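Local structure of Slr1438 protein (Synechocystis sp., 3K25) at residues N182-Q187 with L206-T211; T239-T244 with C252-S257; C71-Q76 with G258-L263; I175-P180 with H193-Q198. The protein is of unknown function but, as a member of the aldose 1-epimerase family, may bind carbohydrate and act as an isomerase. One frame throughout, in Å; residues are numbered along the deposited sequence.

Overall arrangement
All four contacts lie within the aldose 1-epimerase family region of this mostly beta chain. Interactions 1 and 2 are neighbours in one antiparallel sheet, their centres about 9 Å apart, joined where strand 205-210 runs beside strand 239-245. Interaction 4 lies about 10 Å, centre to centre, from interaction 1; the two alternate along the chain and share the pairing of strands 183-186 and 192-194. Interaction 3 joins the loop after strand 66-67 to the turn that follows strand 250-256, so its segments bracket the other three in sequence. It touches interaction 2 through Trp256 and Cys71, but its nearest atoms are about 12 Å from interaction 4. Together they link the buried hairpin 239-256 to strand 205-210, to the peripheral 175-198 region and to the 71-76 loop.

Interaction 1 of 4, residues N182-Q187 with L206-T211; sequences NDYLDQ and LDLAFT
The antiparallel pairing of strands 183-186 and 205-210, toward one end of a large sheet, sets Tyr184 against both Phe210 and Leu208. Tyr184 CB lies over one face of the Phe210 ring, 3.7 Å from the ring centroid and offset toward its rim, a CH-pi contact. The two rings themselves meet obliquely, with planes at 57°. A first torsion of 65° places Tyr184 CG between its backbone N and carbonyl carbon, and the ring then runs alongside Leu208, whose CD1 comes 3.3 Å from Tyr184 CE2. Between the backbones, Ala209 N donates to Leu185 O over 3.0 Å, approaching from above the carbonyl plane, while the return bond from Leu185 N to Ala209 O is weak. Further on, Gln187 N reaches Asp207 O at 3.0 Å, nearly in line with the C=O bond. Asp186 sits on the same face as Leu208, and its OD2 accepts from Thr189 N, three residues further along. Leu185 and Ala209 occupy the other face, their CB atoms 4.3 Å apart. Such twisted antiparallel pairing, the strand directions 134° apart, is a building unit of the beta-sandwich of galactose mutarotase-like proteins.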
loop_
_atom_site.group_PDB
_atom_site.type_symbol
_atom_site.label_atom_id
_atom_site.label_comp_id
_atom_site.label_asym_id
_atom_site.label_seq_id
_atom_site.Cartn_x
_atom_site.Cartn_y
_atom_site.Cartn_z
ATOM N N ASN A 182 12.643 -4.061 -17.507
ATOM C CA ASN A 182 12.816 -3.979 -18.945
ATOM C C ASN A 182 11.506 -4.294 -19.638
ATOM O O ASN A 182 11.352 -4.060 -20.834
ATOM C CB ASN A 182 13.904 -4.956 -19.402
ATOM C CG ASN A 182 15.297 -4.531 -18.956
ATOM O OD1 ASN A 182 15.691 -3.379 -19.131
ATOM N ND2 ASN A 182 16.050 -5.466 -18.388
ATOM N N ASP A 183 10.560 -4.821 -18.869
ATOM C CA ASP A 183 9.250 -5.189 -19.391
ATOM C C ASP A 183 8.195 -5.039 -18.310
ATOM O O ASP A 183 8.510 -5.051 -17.126
ATOM C CB ASP A 183 9.255 -6.645 -19.850
ATOM C CG ASP A 183 10.205 -6.896 -20.994
ATOM O OD1 ASP A 183 9.987 -6.305 -22.075
ATOM O OD2 ASP A 183 11.162 -7.683 -20.812
ATOM N N TYR A 184 6.942 -4.896 -18.721
ATOM C CA TYR A 184 5.857 -4.795 -17.759
ATOM C C TYR A 184 4.657 -5.606 -18.232
ATOM O O TYR A 184 4.649 -6.138 -19.340
ATOM C CB TYR A 184 5.456 -3.334 -17.509
ATOM C CG TYR A 184 4.868 -2.593 -18.688
ATOM C CD1 TYR A 184 5.662 -1.781 -19.496
ATOM C CD2 TYR A 184 3.505 -2.667 -18.969
ATOM C CE1 TYR A 184 5.106 -1.053 -20.552
ATOM C CE2 TYR A 184 2.942 -1.945 -20.022
ATOM C CZ TYR A 184 3.746 -1.139 -20.808
ATOM O OH TYR A 184 3.189 -0.418 -21.839
ATOM N N LEU A 185 3.643 -5.700 -17.385
ATOM C CA LEU A 185 2.458 -6.469 -17.716
ATOM C C LEU A 185 1.189 -5.639 -17.538
ATOM O O LEU A 185 0.817 -5.301 -16.414
ATOM C CB LEU A 185 2.405 -7.702 -16.818
ATOM C CG LEU A 185 1.402 -8.792 -17.168
ATOM C CD1 LEU A 185 -0.022 -8.277 -17.006
ATOM C CD2 LEU A 185 1.665 -9.257 -18.590
ATOM N N ASP A 186 0.531 -5.314 -18.649
ATOM C CA ASP A 186 -0.705 -4.538 -18.603
ATOM C C ASP A 186 -1.784 -5.437 -18.029
ATOM O O ASP A 186 -2.462 -6.158 -18.759
ATOM C CB ASP A 186 -1.125 -4.091 -20.002
ATOM C CG ASP A 186 -2.420 -3.304 -19.991
ATOM O OD1 ASP A 186 -2.407 -2.145 -19.527
ATOM O OD2 ASP A 186 -3.452 -3.849 -20.434
ATOM N N GLN A 187 -1.939 -5.386 -16.714
ATOM C CA GLN A 187 -2.910 -6.218 -16.037
ATOM C C GLN A 187 -4.314 -6.136 -16.603
ATOM O O GLN A 187 -5.131 -7.024 -16.363
ATOM C CB GLN A 187 -2.898 -5.892 -14.552
ATOM C CG GLN A 187 -1.612 -6.342 -13.900
ATOM C CD GLN A 187 -1.558 -6.013 -12.440
ATOM O OE1 GLN A 187 -1.424 -4.853 -12.063
ATOM N NE2 GLN A 187 -1.669 -7.031 -11.600
ATOM N N LEU A 206 -3.393 3.366 -17.023
ATOM C CA LEU A 206 -2.161 2.591 -17.014
ATOM C C LEU A 206 -2.154 1.679 -15.781
ATOM O O LEU A 206 -2.138 2.154 -14.641
ATOM C CB LEU A 206 -0.955 3.537 -16.978
ATOM C CG LEU A 206 -0.053 3.665 -18.215
ATOM C CD1 LEU A 206 -0.877 4.029 -19.431
ATOM C CD2 LEU A 206 1.021 4.716 -17.965
ATOM N N ASP A 207 -2.188 0.370 -16.001
ATOM C CA ASP A 207 -2.185 -0.582 -14.896
ATOM C C ASP A 207 -1.065 -1.571 -15.158
ATOM O O ASP A 207 -1.312 -2.712 -15.542
ATOM C CB ASP A 207 -3.532 -1.313 -14.825
ATOM C CG ASP A 207 -3.714 -2.091 -13.528
ATOM O OD1 ASP A 207 -2.953 -3.050 -13.270
ATOM O OD2 ASP A 207 -4.625 -1.740 -12.755
ATOM N N LEU A 208 0.168 -1.125 -14.942
ATOM C CA LEU A 208 1.342 -1.947 -15.204
ATOM C C LEU A 208 1.966 -2.679 -14.009
ATOM O O LEU A 208 2.152 -2.110 -12.926
ATOM C CB LEU A 208 2.417 -1.090 -15.886
ATOM C CG LEU A 208 2.004 -0.122 -17.012
ATOM C CD1 LEU A 208 0.824 -0.681 -17.811
ATOM C CD2 LEU A 208 1.623 1.218 -16.406
ATOM N N ALA A 209 2.303 -3.949 -14.228
ATOM C CA ALA A 209 2.929 -4.772 -13.200
ATOM C C ALA A 209 4.329 -5.217 -13.640
ATOM O O ALA A 209 4.471 -6.114 -14.479
ATOM C CB ALA A 209 2.063 -5.991 -12.904
ATOM N N PHE A 210 5.356 -4.574 -13.088
ATOM C CA PHE A 210 6.735 -4.927 -13.392
ATOM C C PHE A 210 7.142 -6.026 -12.404
ATOM O O PHE A 210 7.536 -5.744 -11.274
ATOM C CB PHE A 210 7.634 -3.718 -13.192
ATOM C CG PHE A 210 7.252 -2.528 -14.021
ATOM C CD1 PHE A 210 7.849 -2.303 -15.258
ATOM C CD2 PHE A 210 6.322 -1.608 -13.551
ATOM C CE1 PHE A 210 7.533 -1.181 -16.015
ATOM C CE2 PHE A 210 5.997 -0.479 -14.301
ATOM C CZ PHE A 210 6.607 -0.265 -15.536
ATOM N N THR A 211 7.050 -7.283 -12.810
ATOM C CA THR A 211 7.403 -8.358 -11.896
ATOM C C THR A 211 8.856 -8.811 -11.978
ATOM O O THR A 211 9.229 -9.808 -11.351
ATOM C CB THR A 211 6.494 -9.583 -12.108
ATOM O OG1 THR A 211 6.712 -10.120 -13.417
ATOM C CG2 THR A 211 5.026 -9.186 -11.964
#

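Interaction 2 of 4, residues T239-T244 with C252-S257; sequences TLVLWT and CLEPWS
Glu254 N donates to Val241 O over 2.7 Å, the shortest of six backbone bonds that pair strands 239-245 and 250-256, and Val241 N returns a bond to Glu254 O. Thr239 with Trp256 and Trp243 with Cys252 pair reciprocally in the same way. One face of the hairpin carries Val241, Glu254 and Trp256 together. Val241 CG1 stands anti to the backbone N (chi1 171°) and touches the Glu254 carboxylate, with CD 3.7 Å from CG1. This rotation sends the other branch, CG2, over the centre of the Trp256 six-membered ring as a CH-pi contact, 3.4 Å from the ring centroid. The indole is held in turn by Glu254, its NE1 donating to OE2 at 3.0 Å, on the anti side of the carboxylate, with NE1 lifted somewhat out of the carboxylate plane and OE2 out of the ring plane (N-H...O 139°). An alanine here in place of Trp256 would take away the NE1 donor and the ring under Val241 CG2, which would probably leave a gap there and the Glu254 carboxylate freer to turn. Next to this group, Trp243 CB packs on Cys252 CB at 3.6 Å, and Cys252 SG lies obliquely beside the Trp243 indole. On the opposite face Leu242 CD1 meets Leu253 CD1 at 4.2 Å. The hairpin sits between strand 205-210, which pairs with 239-245 through Leu208 and Phe210, and strand 157-168, whose His164 touches Cys252, Glu254 and Trp243; strand 217-222 adds Ala218 against Leu240 and Leu253.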
loop_
_atom_site.group_PDB
_atom_site.type_symbol
_atom_site.label_atom_id
_atom_site.label_comp_id
_atom_site.label_asym_id
_atom_site.label_seq_id
_atom_site.Cartn_x
_atom_site.Cartn_y
_atom_site.Cartn_z
ATOM N N THR A 239 8.020 -7.194 -6.814
ATOM C CA THR A 239 7.200 -6.640 -7.890
ATOM C C THR A 239 6.831 -5.169 -7.704
ATOM O O THR A 239 6.580 -4.709 -6.589
ATOM C CB THR A 239 5.901 -7.449 -8.068
ATOM O OG1 THR A 239 6.186 -8.657 -8.791
ATOM C CG2 THR A 239 4.863 -6.637 -8.830
ATOM N N LEU A 240 6.787 -4.445 -8.817
ATOM C CA LEU A 240 6.452 -3.036 -8.799
ATOM C C LEU A 240 5.235 -2.797 -9.680
ATOM O O LEU A 240 5.231 -3.154 -10.864
ATOM C CB LEU A 240 7.636 -2.229 -9.306
ATOM C CG LEU A 240 8.092 -1.025 -8.484
ATOM C CD1 LEU A 240 7.699 -1.139 -7.006
ATOM C CD2 LEU A 240 9.614 -0.941 -8.639
ATOM N N VAL A 241 4.198 -2.200 -9.091
ATOM C CA VAL A 241 2.965 -1.919 -9.815
ATOM C C VAL A 241 2.752 -0.415 -10.015
ATOM O O VAL A 241 3.067 0.392 -9.135
ATOM C CB VAL A 241 1.738 -2.514 -9.063
ATOM C CG1 VAL A 241 0.438 -2.021 -9.699
ATOM C CG2 VAL A 241 1.794 -4.043 -9.089
ATOM N N LEU A 242 2.227 -0.041 -11.180
ATOM C CA LEU A 242 1.964 1.365 -11.468
ATOM C C LEU A 242 0.509 1.550 -11.897
ATOM O O LEU A 242 0.084 1.000 -12.901
ATOM C CB LEU A 242 2.919 1.861 -12.545
ATOM C CG LEU A 242 2.861 3.374 -12.721
ATOM C CD1 LEU A 242 4.253 3.912 -13.014
ATOM C CD2 LEU A 242 1.865 3.714 -13.826
ATOM N N TRP A 243 -0.244 2.326 -11.117
ATOM C CA TRP A 243 -1.672 2.582 -11.345
ATOM C C TRP A 243 -1.916 4.074 -11.561
ATOM O O TRP A 243 -1.357 4.917 -10.858
ATOM C CB TRP A 243 -2.447 2.092 -10.114
ATOM C CG TRP A 243 -3.959 2.361 -10.022
ATOM C CD1 TRP A 243 -4.667 2.681 -8.876
ATOM C CD2 TRP A 243 -4.939 2.188 -11.048
ATOM N NE1 TRP A 243 -6.016 2.703 -9.133
ATOM C CE2 TRP A 243 -6.213 2.405 -10.455
ATOM C CE3 TRP A 243 -4.873 1.863 -12.404
ATOM C CZ2 TRP A 243 -7.399 2.306 -11.176
ATOM C CZ3 TRP A 243 -6.055 1.764 -13.120
ATOM C CH2 TRP A 243 -7.302 1.985 -12.503
ATOM N N THR A 244 -2.751 4.401 -12.538
ATOM C CA THR A 244 -3.071 5.793 -12.824
ATOM C C THR A 244 -4.186 5.875 -13.855
ATOM O O THR A 244 -4.273 5.037 -14.751
ATOM C CB THR A 244 -1.832 6.563 -13.338
ATOM O OG1 THR A 244 -2.212 7.897 -13.697
ATOM C CG2 THR A 244 -1.229 5.870 -14.544
ATOM N N CYS A 252 0.285 5.801 -8.683
ATOM C CA CYS A 252 0.658 4.750 -7.747
ATOM C C CYS A 252 1.926 4.014 -8.199
ATOM O O CYS A 252 1.999 3.495 -9.305
ATOM C CB CYS A 252 -0.496 3.741 -7.590
ATOM S SG CYS A 252 -2.107 4.413 -7.012
ATOM N N LEU A 253 2.932 4.003 -7.339
ATOM C CA LEU A 253 4.182 3.304 -7.601
ATOM C C LEU A 253 4.176 2.354 -6.413
ATOM O O LEU A 253 4.661 2.693 -5.337
ATOM C CB LEU A 253 5.359 4.276 -7.521
ATOM C CG LEU A 253 6.668 3.760 -8.112
ATOM C CD1 LEU A 253 6.413 3.288 -9.523
ATOM C CD2 LEU A 253 7.723 4.858 -8.103
ATOM N N GLU A 254 3.614 1.168 -6.615
ATOM C CA GLU A 254 3.437 0.209 -5.535
ATOM C C GLU A 254 4.328 -1.032 -5.414
ATOM O O GLU A 254 4.488 -1.810 -6.362
ATOM C CB GLU A 254 1.971 -0.254 -5.536
ATOM C CG GLU A 254 1.042 0.613 -6.370
ATOM C CD GLU A 254 -0.270 -0.075 -6.690
ATOM O OE1 GLU A 254 -1.072 0.480 -7.483
ATOM O OE2 GLU A 254 -0.504 -1.173 -6.147
ATOM N N PRO A 255 4.905 -1.239 -4.221
ATOM C CA PRO A 255 5.768 -2.390 -3.953
ATOM C C PRO A 255 4.918 -3.589 -3.500
ATOM O O PRO A 255 4.179 -3.493 -2.524
ATOM C CB PRO A 255 6.690 -1.871 -2.851
ATOM C CG PRO A 255 5.792 -0.960 -2.084
ATOM C CD PRO A 255 5.057 -0.215 -3.171
ATOM N N TRP A 256 5.024 -4.701 -4.225
ATOM C CA TRP A 256 4.282 -5.937 -3.928
ATOM C C TRP A 256 5.268 -7.062 -3.685
ATOM O O TRP A 256 6.276 -7.168 -4.393
ATOM C CB TRP A 256 3.410 -6.346 -5.116
ATOM C CG TRP A 256 2.205 -5.504 -5.353
ATOM C CD1 TRP A 256 1.945 -4.258 -4.843
ATOM C CD2 TRP A 256 1.105 -5.825 -6.209
ATOM N NE1 TRP A 256 0.751 -3.790 -5.333
ATOM C CE2 TRP A 256 0.215 -4.731 -6.174
ATOM C CE3 TRP A 256 0.786 -6.934 -7.004
ATOM C CZ2 TRP A 256 -0.973 -4.713 -6.904
ATOM C CZ3 TRP A 256 -0.396 -6.914 -7.730
ATOM C CH2 TRP A 256 -1.260 -5.811 -7.675
ATOM N N SER A 257 4.989 -7.921 -2.712
ATOM C CA SER A 257 5.916 -9.017 -2.449
ATOM C C SER A 257 5.809 -10.016 -3.600
ATOM O O SER A 257 6.760 -10.747 -3.922
ATOM C CB SER A 257 5.608 -9.694 -1.100
ATOM O OG SER A 257 4.318 -10.282 -1.082
#

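Interaction 3 of 4, residues C71-Q76 with G258-L263; sequences CGNLPQ and GPRNAL
Arg260 and Asn73 lie side by side and point the same way. Arg260 is extended over its first two torsions, CG anti to the backbone N (chi1 173°), which carries CD to 3.5 Å from Asn73 OD1, and the bend at chi3 (69°) then brings the guanidinium round to Asn73 ND2. Past the bend the guanidinium presents an edge to this ND2, which lies near its plane 3.6 Å from NH1, with the amide turned well out of that plane. Leu74 has CG anti to its carbonyl carbon (chi1 -58°) and splits its methyls between two neighbours: CD2 reaches Asn261 CA at 3.8 Å, while CD1 touches Leu263 CD2 at 4.3 Å. Arg260 and Asn261 form the corner of a type II beta turn from Pro259 to Ala262 that leads into helix 262-265, and the positive phi of Asn261 belongs to that turn. A single water bridges the two loops, donating to Cys71 O at 2.9 Å and to Asn73 O at 3.0 Å while accepting from Asn261 N at 3.0 Å. Gly72, with backbone angles that would jam a CB against the preceding carbonyl, comes between these two acceptors. Cys71 CB faces Gly258 O, and the Trp256 indole lies against Cys71.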
loop_
_atom_site.group_PDB
_atom_site.type_symbol
_atom_site.label_atom_id
_atom_site.label_comp_id
_atom_site.label_asym_id
_atom_site.label_seq_id
_atom_site.Cartn_x
_atom_site.Cartn_y
_atom_site.Cartn_z
ATOM N N CYS A 71 -2.205 -9.712 -3.277
ATOM C CA CYS A 71 -2.196 -8.463 -4.012
ATOM C C CYS A 71 -2.958 -8.778 -5.305
ATOM O O CYS A 71 -2.686 -9.779 -5.977
ATOM C CB CYS A 71 -0.758 -8.020 -4.297
ATOM S SG CYS A 71 0.264 -7.777 -2.804
ATOM N N GLY A 72 -3.929 -7.935 -5.638
ATOM C CA GLY A 72 -4.720 -8.172 -6.829
ATOM C C GLY A 72 -5.824 -9.165 -6.502
ATOM O O GLY A 72 -6.172 -9.370 -5.330
ATOM N N ASN A 73 -6.375 -9.811 -7.521
ATOM C CA ASN A 73 -7.450 -10.758 -7.269
ATOM C C ASN A 73 -7.029 -12.169 -7.639
ATOM O O ASN A 73 -5.923 -12.391 -8.129
ATOM C CB ASN A 73 -8.671 -10.358 -8.084
ATOM C CG ASN A 73 -8.365 -10.310 -9.553
ATOM O OD1 ASN A 73 -8.156 -11.344 -10.175
ATOM N ND2 ASN A 73 -8.297 -9.104 -10.114
ATOM N N LEU A 74 -7.922 -13.120 -7.389
ATOM C CA LEU A 74 -7.665 -14.513 -7.712
ATOM C C LEU A 74 -8.728 -14.992 -8.695
ATOM O O LEU A 74 -9.861 -14.510 -8.684
ATOM C CB LEU A 74 -7.712 -15.388 -6.450
ATOM C CG LEU A 74 -6.769 -15.060 -5.279
ATOM C CD1 LEU A 74 -7.016 -16.042 -4.125
ATOM C CD2 LEU A 74 -5.322 -15.128 -5.739
ATOM N N PRO A 75 -8.365 -15.937 -9.575
ATOM C CA PRO A 75 -9.339 -16.449 -10.540
ATOM C C PRO A 75 -10.479 -17.076 -9.744
ATOM O O PRO A 75 -10.246 -17.897 -8.853
ATOM C CB PRO A 75 -8.543 -17.500 -11.313
ATOM C CG PRO A 75 -7.133 -17.011 -11.211
ATOM C CD PRO A 75 -7.047 -16.562 -9.776
ATOM N N GLN A 76 -11.706 -16.685 -10.057
ATOM C CA GLN A 76 -12.872 -17.218 -9.358
ATOM C C GLN A 76 -12.867 -16.698 -7.922
ATOM O O GLN A 76 -13.679 -17.126 -7.096
ATOM C CB GLN A 76 -12.849 -18.761 -9.308
ATOM C CG GLN A 76 -12.369 -19.495 -10.559
ATOM C CD GLN A 76 -13.215 -19.207 -11.777
ATOM O OE1 GLN A 76 -13.029 -18.194 -12.449
ATOM N NE2 GLN A 76 -14.159 -20.096 -12.064
ATOM N N GLY A 258 4.640 -10.013 -4.232
ATOM C CA GLY A 258 4.388 -10.900 -5.353
ATOM C C GLY A 258 3.288 -10.354 -6.243
ATOM O O GLY A 258 2.543 -9.460 -5.829
ATOM N N PRO A 259 3.160 -10.870 -7.475
ATOM C CA PRO A 259 2.135 -10.426 -8.428
ATOM C C PRO A 259 0.748 -11.022 -8.180
ATOM O O PRO A 259 0.531 -11.760 -7.218
ATOM C CB PRO A 259 2.713 -10.869 -9.767
ATOM C CG PRO A 259 3.381 -12.159 -9.407
ATOM C CD PRO A 259 4.099 -11.813 -8.117
ATOM N N ARG A 260 -0.193 -10.698 -9.057
ATOM C CA ARG A 260 -1.538 -11.224 -8.927
ATOM C C ARG A 260 -1.523 -12.743 -9.056
ATOM O O ARG A 260 -0.747 -13.304 -9.833
ATOM C CB ARG A 260 -2.457 -10.625 -9.996
ATOM C CG ARG A 260 -3.837 -11.265 -10.029
ATOM C CD ARG A 260 -4.813 -10.534 -10.942
ATOM N NE ARG A 260 -4.473 -10.655 -12.358
ATOM C CZ ARG A 260 -5.221 -10.172 -13.349
ATOM N NH1 ARG A 260 -6.354 -9.534 -13.074
ATOM N NH2 ARG A 260 -4.838 -10.324 -14.613
ATOM N N ASN A 261 -2.387 -13.391 -8.279
ATOM C CA ASN A 261 -2.547 -14.843 -8.258
ATOM C C ASN A 261 -1.317 -15.622 -7.790
ATOM O O ASN A 261 -1.127 -16.788 -8.135
ATOM C CB ASN A 261 -2.977 -15.344 -9.632
ATOM C CG ASN A 261 -3.638 -16.704 -9.567
ATOM O OD1 ASN A 261 -3.373 -17.566 -10.398
ATOM N ND2 ASN A 261 -4.509 -16.903 -8.576
ATOM N N ALA A 262 -0.488 -14.972 -6.989
ATOM C CA ALA A 262 0.715 -15.595 -6.455
ATOM C C ALA A 262 0.373 -16.732 -5.470
ATOM O O ALA A 262 1.092 -17.731 -5.381
ATOM C CB ALA A 262 1.574 -14.524 -5.766
ATOM N N LEU A 263 -0.726 -16.571 -4.734
ATOM C CA LEU A 263 -1.169 -17.575 -3.766
ATOM C C LEU A 263 -1.519 -18.890 -4.467
ATOM O O LEU A 263 -1.552 -19.945 -3.836
ATOM C CB LEU A 263 -2.393 -17.056 -3.002
ATOM C CG LEU A 263 -2.853 -17.825 -1.757
ATOM C CD1 LEU A 263 -1.759 -17.784 -0.712
ATOM C CD2 LEU A 263 -4.126 -17.214 -1.200
HETATM O O HOH W 1 -3.919 -12.435 -5.862
#

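Interaction 4 of 4, residues I175-P180 with H193-Q198; sequences ITLAIP and HGYDGQ. With PO4 (phosphate ion), chain C.
At the edge of a large antiparallel sheet, where strand 176-178 gives way to a loop, Tyr195 brings its ring and hydroxyl against Ile179, and its hydroxyl against Leu177. The ring belongs to the loop that follows strand 192-194, so it joins two sheets of this aldose 1-epimerase-like fold. Its CG is anti to the backbone N (chi1 179°), which points the phenol from 193-198 toward 175-180. The Ile179 and Tyr195 side chains cross at about a right angle, and Tyr195 OH ends among Ile179 atoms, 3.6 Å from CG1, and 3.8 Å from Leu177 CB. Ile179 O approaches the edge of the ring near its plane, 3.3 Å from Tyr195 CE2. Gly197 N covers one ring face from 3.6 Å above the plane, and Phe210 meets the ring edge to face. Replacing Tyr195 with an alanine is likely to open a gap beside Ile179 and leave Phe210 without its edge-to-face partner. Leu242 touches both Leu177 and Ile179. Beyond Tyr195 the loop folds back in an Asx turn, with Asp196 OD2 accepting from Gln198 N at 2.9 Å, on the anti side of the carboxylate but well out of its plane. At the far end of 193-198 a phosphate, probably from the crystallisation liquor, binds through one oxygen, O3, which accepts from Gly194 N at 2.9 Å and from His193 ND1 at 3.1 Å.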
loop_
_atom_site.group_PDB
_atom_site.type_symbol
_atom_site.label_atom_id
_atom_site.label_comp_id
_atom_site.label_asym_id
_atom_site.label_seq_id
_atom_site.Cartn_x
_atom_site.Cartn_y
_atom_site.Cartn_z
ATOM N N ILE A 175 6.191 14.176 -15.891
ATOM C CA ILE A 175 6.696 13.158 -14.976
ATOM C C ILE A 175 7.871 12.347 -15.526
ATOM O O ILE A 175 7.781 11.730 -16.590
ATOM C CB ILE A 175 5.570 12.165 -14.563
ATOM C CG1 ILE A 175 4.453 12.914 -13.837
ATOM C CG2 ILE A 175 6.128 11.078 -13.648
ATOM C CD1 ILE A 175 4.905 13.616 -12.559
ATOM N N THR A 176 8.972 12.358 -14.781
ATOM C CA THR A 176 10.165 11.599 -15.135
ATOM C C THR A 176 10.092 10.294 -14.335
ATOM O O THR A 176 9.936 10.328 -13.113
ATOM C CB THR A 176 11.448 12.363 -14.731
ATOM O OG1 THR A 176 11.590 13.531 -15.546
ATOM C CG2 THR A 176 12.674 11.483 -14.889
ATOM N N LEU A 177 10.183 9.152 -15.016
ATOM C CA LEU A 177 10.121 7.854 -14.339
ATOM C C LEU A 177 11.472 7.150 -14.209
ATOM O O LEU A 177 12.424 7.441 -14.931
ATOM C CB LEU A 177 9.136 6.917 -15.047
ATOM C CG LEU A 177 7.653 7.133 -14.733
ATOM C CD1 LEU A 177 6.820 6.001 -15.341
ATOM C CD2 LEU A 177 7.462 7.179 -13.221
ATOM N N ALA A 178 11.538 6.210 -13.274
ATOM C CA ALA A 178 12.754 5.462 -13.023
ATOM C C ALA A 178 12.389 4.135 -12.378
ATOM O O ALA A 178 12.548 3.943 -11.169
ATOM C CB ALA A 178 13.683 6.258 -12.115
ATOM N N ILE A 179 11.886 3.230 -13.207
ATOM C CA ILE A 179 11.493 1.899 -12.776
ATOM C C ILE A 179 12.571 0.931 -13.275
ATOM O O ILE A 179 12.889 0.911 -14.458
ATOM C CB ILE A 179 10.139 1.545 -13.385
ATOM C CG1 ILE A 179 9.139 2.661 -13.051
ATOM C CG2 ILE A 179 9.679 0.185 -12.881
ATOM C CD1 ILE A 179 7.816 2.578 -13.808
ATOM N N PRO A 180 13.147 0.120 -12.370
ATOM C CA PRO A 180 14.202 -0.858 -12.681
ATOM C C PRO A 180 13.728 -2.170 -13.291
ATOM O O PRO A 180 13.851 -3.236 -12.688
ATOM C CB PRO A 180 14.873 -1.063 -11.335
ATOM C CG PRO A 180 13.688 -1.026 -10.402
ATOM C CD PRO A 180 12.853 0.135 -10.925
ATOM N N HIS A 193 4.814 -5.995 -22.465
ATOM C CA HIS A 193 5.301 -4.874 -23.260
ATOM C C HIS A 193 6.704 -4.480 -22.831
ATOM O O HIS A 193 7.052 -4.564 -21.652
ATOM C CB HIS A 193 4.390 -3.658 -23.087
ATOM C CG HIS A 193 3.026 -3.836 -23.667
ATOM N ND1 HIS A 193 2.799 -3.904 -25.024
ATOM C CD2 HIS A 193 1.818 -3.981 -23.074
ATOM C CE1 HIS A 193 1.509 -4.085 -25.243
ATOM N NE2 HIS A 193 0.891 -4.135 -24.076
ATOM N N GLY A 194 7.501 -4.032 -23.792
ATOM C CA GLY A 194 8.849 -3.622 -23.473
ATOM C C GLY A 194 8.816 -2.279 -22.778
ATOM O O GLY A 194 7.946 -1.447 -23.046
ATOM N N TYR A 195 9.764 -2.064 -21.877
ATOM C CA TYR A 195 9.844 -0.814 -21.140
ATOM C C TYR A 195 11.188 -0.166 -21.445
ATOM O O TYR A 195 12.236 -0.748 -21.187
ATOM C CB TYR A 195 9.696 -1.091 -19.638
ATOM C CG TYR A 195 9.790 0.138 -18.767
ATOM C CD1 TYR A 195 8.859 1.168 -18.874
ATOM C CD2 TYR A 195 10.831 0.276 -17.852
ATOM C CE1 TYR A 195 8.961 2.310 -18.095
ATOM C CE2 TYR A 195 10.945 1.416 -17.060
ATOM C CZ TYR A 195 10.008 2.429 -17.189
ATOM O OH TYR A 195 10.145 3.556 -16.413
ATOM N N ASP A 196 11.147 1.043 -21.994
ATOM C CA ASP A 196 12.363 1.760 -22.362
ATOM C C ASP A 196 12.862 2.724 -21.300
ATOM O O ASP A 196 13.999 3.186 -21.356
ATOM C CB ASP A 196 12.141 2.523 -23.670
ATOM C CG ASP A 196 11.033 3.552 -23.563
ATOM O OD1 ASP A 196 10.723 4.191 -24.587
ATOM O OD2 ASP A 196 10.473 3.722 -22.459
ATOM N N GLY A 197 12.014 3.036 -20.332
ATOM C CA GLY A 197 12.425 3.954 -19.289
ATOM C C GLY A 197 11.536 5.178 -19.231
ATOM O O GLY A 197 11.856 6.164 -18.563
ATOM N N GLN A 198 10.416 5.111 -19.942
ATOM C CA GLN A 198 9.460 6.207 -19.968
ATOM C C GLN A 198 8.095 5.685 -20.384
ATOM O O GLN A 198 7.969 4.537 -20.814
ATOM C CB GLN A 198 9.933 7.296 -20.927
ATOM C CG GLN A 198 9.995 6.878 -22.374
ATOM C CD GLN A 198 10.721 7.901 -23.218
ATOM O OE1 GLN A 198 10.646 7.881 -24.447
ATOM N NE2 GLN A 198 11.441 8.804 -22.558
HETATM P P PO4 C . 6.067 -4.022 -27.240
HETATM O O1 PO4 C . 7.144 -3.257 -27.922
HETATM O O2 PO4 C . 6.550 -5.397 -26.947
HETATM O O3 PO4 C . 5.705 -3.341 -25.972
HETATM O O4 PO4 C . 4.871 -4.091 -28.121
#